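Long-range contacts in Crov588 (Cafeteriavirus, PDB 6NYR), which is of unknown function but folds as a circular leucine-rich-repeat protein built from FNIP repeats, an architecture that probably serves to bind other molecules: residues A[606-611]-A[628-633]; A[649-654]-A[672-677]; A[348-353]-A[370-375]. All blocks are in the same frame, centred on the assembly; numbering follows the deposited sequence.

Interaction 1. Residues A[606-611]-A[628-633]; sequences TYLTFG and THLTFG
Tyr607 and His629 sit side by side on neighbouring parallel strands of the leucine-rich-repeat solenoid, their rings forming an offset stack with centroids 4.2 Å apart and planes at 10°. From Tyr607 CB, which carries the ring out from the strand, the contact begins at CG and CD2, against His629 CB, whose methylene packs over the middle of the tyrosine face as a CH-pi contact. CE2 continues over His629 CG, CE1 also meets the hydroxyl of Thr628, and CZ lies 3.4 Å from His629 ND1. The phenol OH ends above the centre of the imidazole, 3.3 Å from His629 CE1. The imidazole is itself held at its edge, where Thr628 OG1 and His629 ND1 share a hydrogen bond of 2.8 Å; a chi1 of 57° on Thr628 turns OG1 to that side. Beneath the rings the backbones pair in strict parallel register, and Thr606 O accepts from both Thr628 N and His629 N. On the other face of the strands, Leu630 CD1 touches both Leu608 CD2 and, at the ring edge, Phe610 CE2, while the rings of Phe610 and Phe632 run almost parallel but displaced, meeting through Phe610 CD2 and Phe632 CE1. Back on the tyrosine side, one water bonds Leu608 O, Thr609 OG1 and Thr631 OG1.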
ATOM      1  N   THR A 606      20.535  23.511   0.200  1.00 44.18           N
ATOM      2  CA  THR A 606      19.212  23.861  -0.294  1.00 48.26           C
ATOM      3  C   THR A 606      18.095  23.558   0.690  1.00 45.52           C
ATOM      4  O   THR A 606      17.089  24.269   0.701  1.00 43.04           O
ATOM      5  CB  THR A 606      18.920  23.119  -1.608  1.00 51.46           C
ATOM      6  OG1 THR A 606      19.069  21.705  -1.403  1.00 55.31           O
ATOM      7  CG2 THR A 606      19.867  23.577  -2.709  1.00 47.62           C
ATOM      8  N   TYR A 607      18.249  22.528   1.516  1.00 46.52           N
ATOM      9  CA  TYR A 607      17.217  22.097   2.453  1.00 45.95           C
ATOM     10  C   TYR A 607      17.795  22.109   3.859  1.00 43.30           C
ATOM     11  O   TYR A 607      18.796  21.437   4.131  1.00 41.53           O
ATOM     12  CB  TYR A 607      16.702  20.705   2.074  1.00 50.06           C
ATOM     13  CG  TYR A 607      15.659  20.740   0.977  1.00 56.44           C
ATOM     14  CD1 TYR A 607      15.955  21.270  -0.271  1.00 58.16           C
ATOM     15  CD2 TYR A 607      14.385  20.232   1.185  1.00 59.97           C
ATOM     16  CE1 TYR A 607      15.006  21.312  -1.275  1.00 58.01           C
ATOM     17  CE2 TYR A 607      13.431  20.263   0.186  1.00 61.60           C
ATOM     18  CZ  TYR A 607      13.747  20.801  -1.042  1.00 61.56           C
ATOM     19  OH  TYR A 607      12.798  20.831  -2.039  1.00 64.41           O
ATOM     20  N   LEU A 608      17.179  22.888   4.743  1.00 43.65           N
ATOM     21  CA  LEU A 608      17.607  23.002   6.128  1.00 44.66           C
ATOM     22  C   LEU A 608      16.411  22.778   7.038  1.00 43.92           C
ATOM     23  O   LEU A 608      15.382  23.447   6.894  1.00 46.78           O
ATOM     24  CB  LEU A 608      18.220  24.376   6.398  1.00 45.28           C
ATOM     25  CG  LEU A 608      18.801  24.604   7.791  1.00 47.45           C
ATOM     26  CD1 LEU A 608      19.826  23.526   8.097  1.00 47.14           C
ATOM     27  CD2 LEU A 608      19.419  25.987   7.874  1.00 47.86           C
ATOM     28  N   THR A 609      16.539  21.829   7.961  1.00 41.16           N
ATOM     29  CA  THR A 609      15.474  21.531   8.908  1.00 44.11           C
ATOM     30  C   THR A 609      16.042  21.519  10.318  1.00 44.74           C
ATOM     31  O   THR A 609      16.901  20.692  10.640  1.00 41.97           O
ATOM     32  CB  THR A 609      14.805  20.189   8.587  1.00 44.54           C
ATOM     33  OG1 THR A 609      14.253  20.229   7.264  1.00 46.67           O
ATOM     34  CG2 THR A 609      13.692  19.889   9.584  1.00 41.01           C
ATOM     35  N   PHE A 610      15.560  22.435  11.154  1.00 47.24           N
ATOM     36  CA  PHE A 610      15.838  22.423  12.581  1.00 47.95           C
ATOM     37  C   PHE A 610      14.800  21.563  13.294  1.00 48.41           C
ATOM     38  O   PHE A 610      13.677  21.382  12.812  1.00 48.88           O
ATOM     39  CB  PHE A 610      15.830  23.845  13.143  1.00 45.91           C
ATOM     40  CG  PHE A 610      16.890  24.727  12.553  1.00 43.91           C
ATOM     41  CD1 PHE A 610      18.182  24.711  13.051  1.00 42.20           C
ATOM     42  CD2 PHE A 610      16.596  25.569  11.492  1.00 44.83           C
ATOM     43  CE1 PHE A 610      19.161  25.522  12.506  1.00 42.74           C
ATOM     44  CE2 PHE A 610      17.572  26.379  10.942  1.00 43.19           C
ATOM     45  CZ  PHE A 610      18.853  26.353  11.449  1.00 41.69           C
ATOM     46  N   GLY A 611      15.189  21.022  14.441  1.00 49.41           N
ATOM     47  CA  GLY A 611      14.348  20.126  15.205  1.00 51.42           C
ATOM     48  C   GLY A 611      13.473  20.829  16.224  1.00 50.94           C
ATOM     49  O   GLY A 611      13.305  22.050  16.208  1.00 66.42           O
ATOM     50  N   THR A 628      16.595  26.975  -0.313  1.00 46.02           N
ATOM     51  CA  THR A 628      15.265  27.082  -0.880  1.00 49.58           C
ATOM     52  C   THR A 628      14.159  26.658   0.070  1.00 49.86           C
ATOM     53  O   THR A 628      13.017  27.102  -0.110  1.00 45.44           O
ATOM     54  CB  THR A 628      15.149  26.221  -2.150  1.00 54.76           C
ATOM     55  OG1 THR A 628      15.477  24.860  -1.831  1.00 53.56           O
ATOM     56  CG2 THR A 628      16.083  26.729  -3.243  1.00 54.59           C
ATOM     57  N   HIS A 629      14.455  25.816   1.060  1.00 51.15           N
ATOM     58  CA  HIS A 629      13.435  25.244   1.933  1.00 51.28           C
ATOM     59  C   HIS A 629      13.956  25.253   3.363  1.00 51.76           C
ATOM     60  O   HIS A 629      14.867  24.491   3.706  1.00 50.41           O
ATOM     61  CB  HIS A 629      13.079  23.827   1.481  1.00 51.08           C
ATOM     62  CG  HIS A 629      12.337  23.780   0.181  1.00 51.86           C
ATOM     63  ND1 HIS A 629      12.907  24.144  -1.020  1.00 51.13           N
ATOM     64  CD2 HIS A 629      11.064  23.418  -0.104  1.00 52.17           C
ATOM     65  CE1 HIS A 629      12.020  24.005  -1.988  1.00 52.13           C
ATOM     66  NE2 HIS A 629      10.892  23.566  -1.459  1.00 53.58           N
ATOM     67  N   LEU A 630      13.361  26.103   4.196  1.00 47.09           N
ATOM     68  CA  LEU A 630      13.785  26.297   5.577  1.00 47.59           C
ATOM     69  C   LEU A 630      12.650  25.888   6.499  1.00 46.26           C
ATOM     70  O   LEU A 630      11.542  26.425   6.399  1.00 46.20           O
ATOM     71  CB  LEU A 630      14.169  27.754   5.829  1.00 47.83           C
ATOM     72  CG  LEU A 630      14.581  28.102   7.261  1.00 46.34           C
ATOM     73  CD1 LEU A 630      15.764  27.258   7.701  1.00 45.20           C
ATOM     74  CD2 LEU A 630      14.887  29.587   7.380  1.00 47.28           C
ATOM     75  N   THR A 631      12.923  24.941   7.392  1.00 47.55           N
ATOM     76  CA  THR A 631      11.921  24.425   8.311  1.00 51.14           C
ATOM     77  C   THR A 631      12.408  24.562   9.746  1.00 48.67           C
ATOM     78  O   THR A 631      13.506  24.105  10.084  1.00 43.95           O
ATOM     79  CB  THR A 631      11.597  22.959   8.006  1.00 54.33           C
ATOM     80  OG1 THR A 631      11.102  22.846   6.667  1.00 56.86           O
ATOM     81  CG2 THR A 631      10.550  22.434   8.977  1.00 55.03           C
ATOM     82  N   PHE A 632      11.587  25.193  10.578  1.00 50.72           N
ATOM     83  CA  PHE A 632      11.842  25.325  12.002  1.00 49.92           C
ATOM     84  C   PHE A 632      10.914  24.402  12.780  1.00 51.61           C
ATOM     85  O   PHE A 632       9.903  23.916  12.266  1.00 50.17           O
ATOM     86  CB  PHE A 632      11.635  26.765  12.464  1.00 50.16           C
ATOM     87  CG  PHE A 632      12.699  27.703  12.000  1.00 52.69           C
ATOM     88  CD1 PHE A 632      13.927  27.750  12.639  1.00 53.12           C
ATOM     89  CD2 PHE A 632      12.478  28.534  10.914  1.00 51.88           C
ATOM     90  CE1 PHE A 632      14.911  28.615  12.205  1.00 53.55           C
ATOM     91  CE2 PHE A 632      13.458  29.396  10.480  1.00 51.15           C
ATOM     92  CZ  PHE A 632      14.673  29.435  11.125  1.00 52.65           C
ATOM     93  N   GLY A 633      11.265  24.183  14.045  1.00 53.08           N
ATOM     94  CA  GLY A 633      10.556  23.254  14.895  1.00 51.87           C
ATOM     95  C   GLY A 633       9.521  23.934  15.781  1.00 51.13           C
ATOM     96  O   GLY A 633       9.271  25.132  15.701  1.00 52.50           O
TER
HETATM   97  O   HOH W   1      13.564  21.878   4.991  1.00 43.89           O

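Interaction 2. Residues A[649-654]-A[672-677]; sequences LKVLKI and KFKIEY
A chi1 of 59° sets the Phe673 ring between its own backbone N and carbonyl carbon and turns it toward 649-654, while Leu649, with CG trans to N (chi1 -173°), extends CD2 over the ring. That methyl lies 4.0 Å from the ring centroid, displaced toward the rim, in a CH-pi contact. Leu652 runs alongside the same phenylalanine and touches CE1 through CB and CD2. Between them the two leucines hold Phe673 at the start of the last parallel strand pair of the solenoid, where strand 674-678 adds to strand 651-655. Four backbone hydrogen bonds link the pair, from Lys674 N to Lys650 O at one end to Ile654 N to Glu676 O at the other. Farther along the Leu652 side, Ile654 CG2 meets the CD1 and CE1 atoms of Tyr677, whose ring also stands edge-to-face with Tyr656.

The opposite face carries charge. Glu676 extends beyond CG across the neighbouring strand, bringing its carboxylate against Val651 CG1, 3.6 Å from OE2. Lys653 is bent at each of its later torsions and folds back over Glu676, CD resting on Glu676 CB and CE lying 3.1 Å from OE1. The ion pair of Glu676 with Lys3 is long and weak, and Lys3 also lies close to the like-charged Lys674. Lys653 NZ stays 4.2 Å from Glu676 OE1, too far for a salt bridge, so the attraction is probably diffuse, with the lysine touching mainly through its methylenes.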
ATOM      1  N   LEU A 649      14.987  31.807  -1.168  1.00 54.19           N
ATOM      2  CA  LEU A 649      14.018  31.045  -0.393  1.00 53.01           C
ATOM      3  C   LEU A 649      12.700  30.902  -1.145  1.00 51.30           C
ATOM      4  O   LEU A 649      12.169  31.865  -1.702  1.00 53.21           O
ATOM      5  CB  LEU A 649      13.768  31.704   0.964  1.00 54.56           C
ATOM      6  CG  LEU A 649      12.889  30.858   1.889  1.00 55.49           C
ATOM      7  CD1 LEU A 649      13.616  29.568   2.278  1.00 50.23           C
ATOM      8  CD2 LEU A 649      12.455  31.616   3.135  1.00 57.20           C
ATOM      9  N   LYS A 650      12.169  29.683  -1.131  1.00 52.10           N
ATOM     10  CA  LYS A 650      10.882  29.356  -1.732  1.00 55.91           C
ATOM     11  C   LYS A 650       9.817  28.994  -0.712  1.00 57.59           C
ATOM     12  O   LYS A 650       8.656  29.373  -0.886  1.00 58.80           O
ATOM     13  CB  LYS A 650      11.050  28.204  -2.730  1.00 57.82           C
ATOM     14  CG  LYS A 650      11.928  28.554  -3.930  1.00 58.84           C
ATOM     15  CD  LYS A 650      12.000  27.405  -4.928  1.00 62.33           C
ATOM     16  CE  LYS A 650      12.944  27.713  -6.084  1.00 66.54           C
ATOM     17  NZ  LYS A 650      12.426  28.853  -6.910  1.00 68.92           N
ATOM     18  N   VAL A 651      10.175  28.278   0.350  1.00 57.51           N
ATOM     19  CA  VAL A 651       9.202  27.802   1.326  1.00 55.98           C
ATOM     20  C   VAL A 651       9.769  27.956   2.729  1.00 53.95           C
ATOM     21  O   VAL A 651      10.867  27.470   3.019  1.00 52.40           O
ATOM     22  CB  VAL A 651       8.812  26.331   1.067  1.00 53.47           C
ATOM     23  CG1 VAL A 651       7.908  25.814   2.175  1.00 51.87           C
ATOM     24  CG2 VAL A 651       8.138  26.195  -0.287  1.00 54.45           C
ATOM     25  N   LEU A 652       9.008  28.616   3.600  1.00 54.93           N
ATOM     26  CA  LEU A 652       9.327  28.727   5.018  1.00 55.75           C
ATOM     27  C   LEU A 652       8.273  27.953   5.803  1.00 53.92           C
ATOM     28  O   LEU A 652       7.079  28.252   5.701  1.00 53.20           O
ATOM     29  CB  LEU A 652       9.365  30.189   5.458  1.00 54.76           C
ATOM     30  CG  LEU A 652       9.491  30.453   6.959  1.00 52.87           C
ATOM     31  CD1 LEU A 652      10.776  29.846   7.498  1.00 51.56           C
ATOM     32  CD2 LEU A 652       9.446  31.952   7.235  1.00 52.84           C
ATOM     33  N   LYS A 653       8.716  26.964   6.575  1.00 54.07           N
ATOM     34  CA  LYS A 653       7.832  26.125   7.379  1.00 58.20           C
ATOM     35  C   LYS A 653       7.920  26.548   8.841  1.00 58.46           C
ATOM     36  O   LYS A 653       9.010  26.561   9.425  1.00 55.80           O
ATOM     37  CB  LYS A 653       8.215  24.652   7.224  1.00 61.94           C
ATOM     38  CG  LYS A 653       7.356  23.684   8.018  1.00 68.02           C
ATOM     39  CD  LYS A 653       6.036  23.386   7.330  1.00 72.48           C
ATOM     40  CE  LYS A 653       6.188  22.218   6.363  1.00 73.62           C
ATOM     41  NZ  LYS A 653       6.142  20.900   7.068  1.00 71.93           N
ATOM     42  N   ILE A 654       6.766  26.843   9.439  1.00 61.19           N
ATOM     43  CA  ILE A 654       6.694  27.535  10.721  1.00 60.83           C
ATOM     44  C   ILE A 654       5.558  26.960  11.554  1.00 57.65           C
ATOM     45  O   ILE A 654       4.541  26.503  11.025  1.00 56.86           O
ATOM     46  CB  ILE A 654       6.500  29.056  10.497  1.00 65.91           C
ATOM     47  CG1 ILE A 654       7.826  29.721  10.104  1.00 65.98           C
ATOM     48  CG2 ILE A 654       5.892  29.730  11.714  1.00 69.57           C
ATOM     49  CD1 ILE A 654       8.949  29.497  11.099  1.00 65.43           C
ATOM     50  N   LYS A 672       8.521  37.061  -1.509  1.00 70.06           N
ATOM     51  CA  LYS A 672       8.601  36.230  -2.702  1.00 69.14           C
ATOM     52  C   LYS A 672       8.458  34.743  -2.402  1.00 64.07           C
ATOM     53  O   LYS A 672       8.310  33.949  -3.338  1.00 63.24           O
ATOM     54  CB  LYS A 672       9.930  36.474  -3.424  1.00 71.44           C
ATOM     55  CG  LYS A 672      10.005  37.784  -4.197  1.00 75.77           C
ATOM     56  CD  LYS A 672      11.396  38.408  -4.105  1.00 80.66           C
ATOM     57  CE  LYS A 672      11.949  38.780  -5.480  1.00 84.52           C
ATOM     58  NZ  LYS A 672      11.040  39.675  -6.250  1.00 87.73           N
ATOM     59  N   PHE A 673       8.488  34.351  -1.134  1.00 62.57           N
ATOM     60  CA  PHE A 673       8.417  32.950  -0.748  1.00 62.41           C
ATOM     61  C   PHE A 673       7.048  32.627  -0.159  1.00 62.25           C
ATOM     62  O   PHE A 673       6.226  33.507   0.105  1.00 64.46           O
ATOM     63  CB  PHE A 673       9.524  32.598   0.258  1.00 60.85           C
ATOM     64  CG  PHE A 673       9.479  33.408   1.519  1.00 58.81           C
ATOM     65  CD1 PHE A 673       8.707  32.996   2.596  1.00 59.38           C
ATOM     66  CD2 PHE A 673      10.210  34.575   1.633  1.00 57.62           C
ATOM     67  CE1 PHE A 673       8.663  33.741   3.758  1.00 59.52           C
ATOM     68  CE2 PHE A 673      10.170  35.323   2.792  1.00 59.72           C
ATOM     69  CZ  PHE A 673       9.396  34.906   3.853  1.00 60.49           C
ATOM     70  N   LYS A 674       6.818  31.334   0.033  1.00 59.92           N
ATOM     71  CA  LYS A 674       5.561  30.790   0.527  1.00 62.29           C
ATOM     72  C   LYS A 674       5.754  30.288   1.949  1.00 62.44           C
ATOM     73  O   LYS A 674       6.778  29.678   2.269  1.00 58.84           O
ATOM     74  CB  LYS A 674       5.091  29.673  -0.405  1.00 65.83           C
ATOM     75  CG  LYS A 674       3.928  28.854   0.082  1.00 72.53           C
ATOM     76  CD  LYS A 674       4.378  27.422   0.321  1.00 77.92           C
ATOM     77  CE  LYS A 674       3.194  26.469   0.366  1.00 82.56           C
ATOM     78  NZ  LYS A 674       2.711  26.149  -1.006  1.00 85.32           N
ATOM     79  N   ILE A 675       4.773  30.560   2.805  1.00 65.09           N
ATOM     80  CA  ILE A 675       4.845  30.206   4.218  1.00 63.93           C
ATOM     81  C   ILE A 675       3.908  29.033   4.472  1.00 62.12           C
ATOM     82  O   ILE A 675       2.707  29.110   4.183  1.00 63.15           O
ATOM     83  CB  ILE A 675       4.484  31.392   5.125  1.00 64.35           C
ATOM     84  CG1 ILE A 675       5.522  32.506   4.992  1.00 61.94           C
ATOM     85  CG2 ILE A 675       4.385  30.938   6.575  1.00 66.81           C
ATOM     86  CD1 ILE A 675       5.031  33.854   5.470  1.00 63.62           C
ATOM     87  N   GLU A 676       4.462  27.950   5.010  1.00 61.28           N
ATOM     88  CA  GLU A 676       3.701  26.771   5.402  1.00 63.02           C
ATOM     89  C   GLU A 676       3.640  26.698   6.922  1.00 62.76           C
ATOM     90  O   GLU A 676       4.677  26.753   7.590  1.00 62.67           O
ATOM     91  CB  GLU A 676       4.341  25.498   4.842  1.00 63.16           C
ATOM     92  CG  GLU A 676       4.114  25.293   3.354  1.00 67.22           C
ATOM     93  CD  GLU A 676       4.785  24.039   2.819  1.00 68.32           C
ATOM     94  OE1 GLU A 676       5.165  23.172   3.632  1.00 68.18           O
ATOM     95  OE2 GLU A 676       4.944  23.931   1.585  1.00 68.37           O
ATOM     96  N   TYR A 677       2.435  26.562   7.464  1.00 64.93           N
ATOM     97  CA  TYR A 677       2.252  26.448   8.905  1.00 66.17           C
ATOM     98  C   TYR A 677       1.994  24.993   9.281  1.00 65.78           C
ATOM     99  O   TYR A 677       1.459  24.212   8.490  1.00 68.17           O
ATOM    100  CB  TYR A 677       1.088  27.320   9.399  1.00 67.41           C
ATOM    101  CG  TYR A 677       1.284  28.801   9.166  1.00 70.23           C
ATOM    102  CD1 TYR A 677       2.347  29.479   9.751  1.00 70.71           C
ATOM    103  CD2 TYR A 677       0.398  29.528   8.379  1.00 71.90           C
ATOM    104  CE1 TYR A 677       2.534  30.832   9.541  1.00 70.09           C
ATOM    105  CE2 TYR A 677       0.577  30.884   8.168  1.00 72.79           C
ATOM    106  CZ  TYR A 677       1.645  31.529   8.753  1.00 70.96           C
ATOM    107  OH  TYR A 677       1.823  32.876   8.546  1.00 72.12           O
TER

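Interaction 3. Residues A[348-353]-A[370-375]; sequences DDFNQI and DDFNQI
Asn351 OD1 is gripped by two donors of the next coil: Asn373 N at 2.8 Å and Gln374 NE2 at 2.9 Å. They reach it from opposite faces of the asparagine amide, each well out of its plane, so neither lies on a lone pair. A chi1 of -171°, carrying CG away from the backbone N, extends Asn351 toward the next coil. Gln374 bends at chi2 and meets it at about a right angle, with Asn351 OD1 near the plane of the glutamine amide (N-H...O angle 158°); Gln374 OE1 rests on Ile353 CG1. This asparagine ladder, a recurring feature of leucine-rich repeats, continues on either side: Asn329 OD1 accepts from Asn351 N, and Asn373 OD1 bonds Asn395 N and Gln396 NE2. Phe350 and Phe372 lie side by side next to it, Phe372 CD1 4.1 Å from Phe350 CD2, and each ring stacks on a phenylalanine of its own coil, Phe346 and Phe368. Gln352 O approaches the Phe372 edge at CE1.

Towards the start of the segments, Asp371 N bonds Asp348 O. The carboxylates of Asp348 and Asp370 stack, 3.1 Å from Asp348 OD1 to Asp370 OD2, a like-charge approach that could raise the pKa of one of the two. A water donates to both Asp349 O and Asp371 OD2. Both segments are irregular loops, one following strand 343-345 and the other strand 365-367, carrying the coil-to-coil pairing beyond the strands.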
ATOM      1  N   ASP A 348      -0.336 -22.052   7.798  1.00 41.41           N
ATOM      2  CA  ASP A 348       0.261 -22.128   9.126  1.00 44.48           C
ATOM      3  C   ASP A 348       0.577 -23.562   9.526  1.00 43.70           C
ATOM      4  O   ASP A 348       1.661 -23.839  10.056  1.00 42.67           O
ATOM      5  CB  ASP A 348      -0.678 -21.498  10.157  1.00 47.66           C
ATOM      6  CG  ASP A 348      -0.713 -19.992  10.064  1.00 50.79           C
ATOM      7  OD1 ASP A 348       0.210 -19.415   9.460  1.00 52.14           O
ATOM      8  OD2 ASP A 348      -1.652 -19.384  10.617  1.00 55.61           O
ATOM      9  N   ASP A 349      -0.342 -24.492   9.266  1.00 43.65           N
ATOM     10  CA  ASP A 349      -0.278 -25.814   9.875  1.00 46.53           C
ATOM     11  C   ASP A 349       0.600 -26.817   9.134  1.00 46.25           C
ATOM     12  O   ASP A 349       1.011 -27.818   9.742  1.00 44.39           O
ATOM     13  CB  ASP A 349      -1.690 -26.412  10.000  1.00 49.29           C
ATOM     14  CG  ASP A 349      -2.534 -25.714  11.044  1.00 46.34           C
ATOM     15  OD1 ASP A 349      -2.029 -24.755  11.664  1.00 46.02           O
ATOM     16  OD2 ASP A 349      -3.699 -26.125  11.243  1.00 44.24           O
ATOM     17  N   PHE A 350       0.885 -26.596   7.852  1.00 44.83           N
ATOM     18  CA  PHE A 350       1.587 -27.610   7.074  1.00 41.90           C
ATOM     19  C   PHE A 350       2.933 -27.940   7.711  1.00 44.74           C
ATOM     20  O   PHE A 350       3.769 -27.053   7.919  1.00 40.31           O
ATOM     21  CB  PHE A 350       1.803 -27.158   5.635  1.00 44.33           C
ATOM     22  CG  PHE A 350       2.444 -28.215   4.774  1.00 42.73           C
ATOM     23  CD1 PHE A 350       1.709 -29.315   4.361  1.00 44.28           C
ATOM     24  CD2 PHE A 350       3.773 -28.123   4.395  1.00 44.56           C
ATOM     25  CE1 PHE A 350       2.284 -30.296   3.578  1.00 46.63           C
ATOM     26  CE2 PHE A 350       4.353 -29.106   3.611  1.00 47.73           C
ATOM     27  CZ  PHE A 350       3.605 -30.190   3.203  1.00 47.79           C
ATOM     28  N   ASN A 351       3.156 -29.226   7.988  1.00 46.23           N
ATOM     29  CA  ASN A 351       4.390 -29.676   8.621  1.00 46.46           C
ATOM     30  C   ASN A 351       4.601 -31.163   8.368  1.00 43.55           C
ATOM     31  O   ASN A 351       4.782 -31.938   9.313  1.00 43.61           O
ATOM     32  CB  ASN A 351       4.343 -29.380  10.121  1.00 47.76           C
ATOM     33  CG  ASN A 351       5.667 -29.626  10.802  1.00 45.91           C
ATOM     34  OD1 ASN A 351       6.711 -29.660  10.156  1.00 44.45           O
ATOM     35  ND2 ASN A 351       5.631 -29.813  12.117  1.00 46.06           N
ATOM     36  N   GLN A 352       4.564 -31.568   7.100  1.00 42.75           N
ATOM     37  CA  GLN A 352       4.824 -32.943   6.699  1.00 43.26           C
ATOM     38  C   GLN A 352       6.152 -33.058   5.959  1.00 45.19           C
ATOM     39  O   GLN A 352       6.561 -32.145   5.236  1.00 46.08           O
ATOM     40  CB  GLN A 352       3.709 -33.475   5.787  1.00 43.89           C
ATOM     41  CG  GLN A 352       2.339 -33.552   6.418  1.00 46.22           C
ATOM     42  CD  GLN A 352       2.301 -34.441   7.639  1.00 45.78           C
ATOM     43  OE1 GLN A 352       2.794 -35.566   7.621  1.00 46.48           O
ATOM     44  NE2 GLN A 352       1.722 -33.929   8.719  1.00 48.41           N
ATOM     45  N   ILE A 353       6.812 -34.208   6.129  1.00 46.92           N
ATOM     46  CA  ILE A 353       8.040 -34.471   5.393  1.00 49.27           C
ATOM     47  C   ILE A 353       7.741 -34.395   3.898  1.00 49.62           C
ATOM     48  O   ILE A 353       6.657 -34.775   3.436  1.00 46.99           O
ATOM     49  CB  ILE A 353       8.617 -35.848   5.762  1.00 55.51           C
ATOM     50  CG1 ILE A 353       8.943 -35.924   7.257  1.00 57.95           C
ATOM     51  CG2 ILE A 353       9.870 -36.137   4.935  1.00 56.30           C
ATOM     52  CD1 ILE A 353       9.190 -37.338   7.764  1.00 58.38           C
ATOM     53  N   ASP A 370       3.953 -21.121   9.040  1.00 44.26           N
ATOM     54  CA  ASP A 370       4.470 -21.034  10.400  1.00 45.51           C
ATOM     55  C   ASP A 370       5.166 -22.321  10.832  1.00 45.02           C
ATOM     56  O   ASP A 370       6.303 -22.296  11.313  1.00 48.41           O
ATOM     57  CB  ASP A 370       3.331 -20.715  11.373  1.00 46.36           C
ATOM     58  CG  ASP A 370       2.864 -19.279  11.289  1.00 49.30           C
ATOM     59  OD1 ASP A 370       3.480 -18.484  10.548  1.00 49.64           O
ATOM     60  OD2 ASP A 370       1.893 -18.940  11.995  1.00 52.15           O
ATOM     61  N   ASP A 371       4.491 -23.460  10.676  1.00 43.37           N
ATOM     62  CA  ASP A 371       4.853 -24.646  11.439  1.00 48.30           C
ATOM     63  C   ASP A 371       5.842 -25.573  10.747  1.00 45.53           C
ATOM     64  O   ASP A 371       6.405 -26.450  11.415  1.00 43.46           O
ATOM     65  CB  ASP A 371       3.595 -25.456  11.782  1.00 49.97           C
ATOM     66  CG  ASP A 371       2.803 -24.848  12.915  1.00 49.95           C
ATOM     67  OD1 ASP A 371       3.251 -23.822  13.472  1.00 49.29           O
ATOM     68  OD2 ASP A 371       1.725 -25.393  13.245  1.00 49.74           O
ATOM     69  N   PHE A 372       6.049 -25.437   9.439  1.00 45.73           N
ATOM     70  CA  PHE A 372       6.909 -26.388   8.751  1.00 47.26           C
ATOM     71  C   PHE A 372       8.277 -26.460   9.423  1.00 48.91           C
ATOM     72  O   PHE A 372       8.956 -25.444   9.593  1.00 45.51           O
ATOM     73  CB  PHE A 372       7.099 -26.035   7.282  1.00 49.99           C
ATOM     74  CG  PHE A 372       7.947 -27.033   6.553  1.00 48.83           C
ATOM     75  CD1 PHE A 372       7.418 -28.259   6.177  1.00 49.89           C
ATOM     76  CD2 PHE A 372       9.278 -26.766   6.276  1.00 50.52           C
ATOM     77  CE1 PHE A 372       8.195 -29.188   5.515  1.00 51.56           C
ATOM     78  CE2 PHE A 372      10.059 -27.699   5.612  1.00 51.97           C
ATOM     79  CZ  PHE A 372       9.513 -28.908   5.235  1.00 51.12           C
ATOM     80  N   ASN A 373       8.700 -27.678   9.756  1.00 49.66           N
ATOM     81  CA  ASN A 373       9.933 -27.886  10.506  1.00 49.52           C
ATOM     82  C   ASN A 373      10.397 -29.325  10.335  1.00 48.83           C
ATOM     83  O   ASN A 373      10.571 -30.049  11.319  1.00 50.25           O
ATOM     84  CB  ASN A 373       9.695 -27.547  11.978  1.00 45.44           C
ATOM     85  CG  ASN A 373      10.974 -27.470  12.772  1.00 45.26           C
ATOM     86  OD1 ASN A 373      12.050 -27.240  12.226  1.00 45.11           O
ATOM     87  ND2 ASN A 373      10.862 -27.665  14.079  1.00 47.55           N
ATOM     88  N   GLN A 374      10.590 -29.746   9.089  1.00 48.68           N
ATOM     89  CA  GLN A 374      11.091 -31.074   8.774  1.00 49.65           C
ATOM     90  C   GLN A 374      12.445 -30.945   8.091  1.00 52.96           C
ATOM     91  O   GLN A 374      12.751 -29.917   7.477  1.00 53.23           O
ATOM     92  CB  GLN A 374      10.138 -31.844   7.861  1.00 48.59           C
ATOM     93  CG  GLN A 374       8.733 -31.953   8.399  1.00 48.17           C
ATOM     94  CD  GLN A 374       8.657 -32.770   9.674  1.00 47.48           C
ATOM     95  OE1 GLN A 374       9.394 -33.739   9.855  1.00 49.75           O
ATOM     96  NE2 GLN A 374       7.772 -32.371  10.573  1.00 47.66           N
ATOM     97  N   ILE A 375      13.268 -31.985   8.214  1.00 52.64           N
ATOM     98  CA  ILE A 375      14.544 -31.982   7.517  1.00 52.75           C
ATOM     99  C   ILE A 375      14.274 -31.998   6.017  1.00 50.75           C
ATOM    100  O   ILE A 375      13.328 -32.643   5.544  1.00 49.21           O
ATOM    101  CB  ILE A 375      15.424 -33.176   7.932  1.00 58.80           C
ATOM    102  CG1 ILE A 375      14.878 -34.491   7.382  1.00 65.75           C
ATOM    103  CG2 ILE A 375      15.554 -33.253   9.448  1.00 56.70           C
ATOM    104  CD1 ILE A 375      15.678 -35.722   7.822  1.00 70.00           C
TER
HETATM  105  O   HOH W   2       1.551 -28.092  12.526  1.00 32.03           O

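All three contacts join successive turns of the same circular solenoid, but at different places. Interactions 1 and 2 adjoin, their centres 10 Å apart: strands 629-631 and 651-655 are neighbours, linked by backbone pairing such as Lys653 N with Leu630 O. Interaction 3 lies across the ring, its centre about 52 Å and 58 Å from those of interactions 1 and 2. The two strand contacts are partly buried and rely on continuous backbone ladders; interaction 1 adds side chains set beside their counterparts, with one aromatic stack, whereas interaction 2, at the chain's terminal strand, brings in lysine and glutamate. The surface loop contact has a single backbone-to-backbone bond and relies on a shared asparagine oxygen, beside like-charged aspartates.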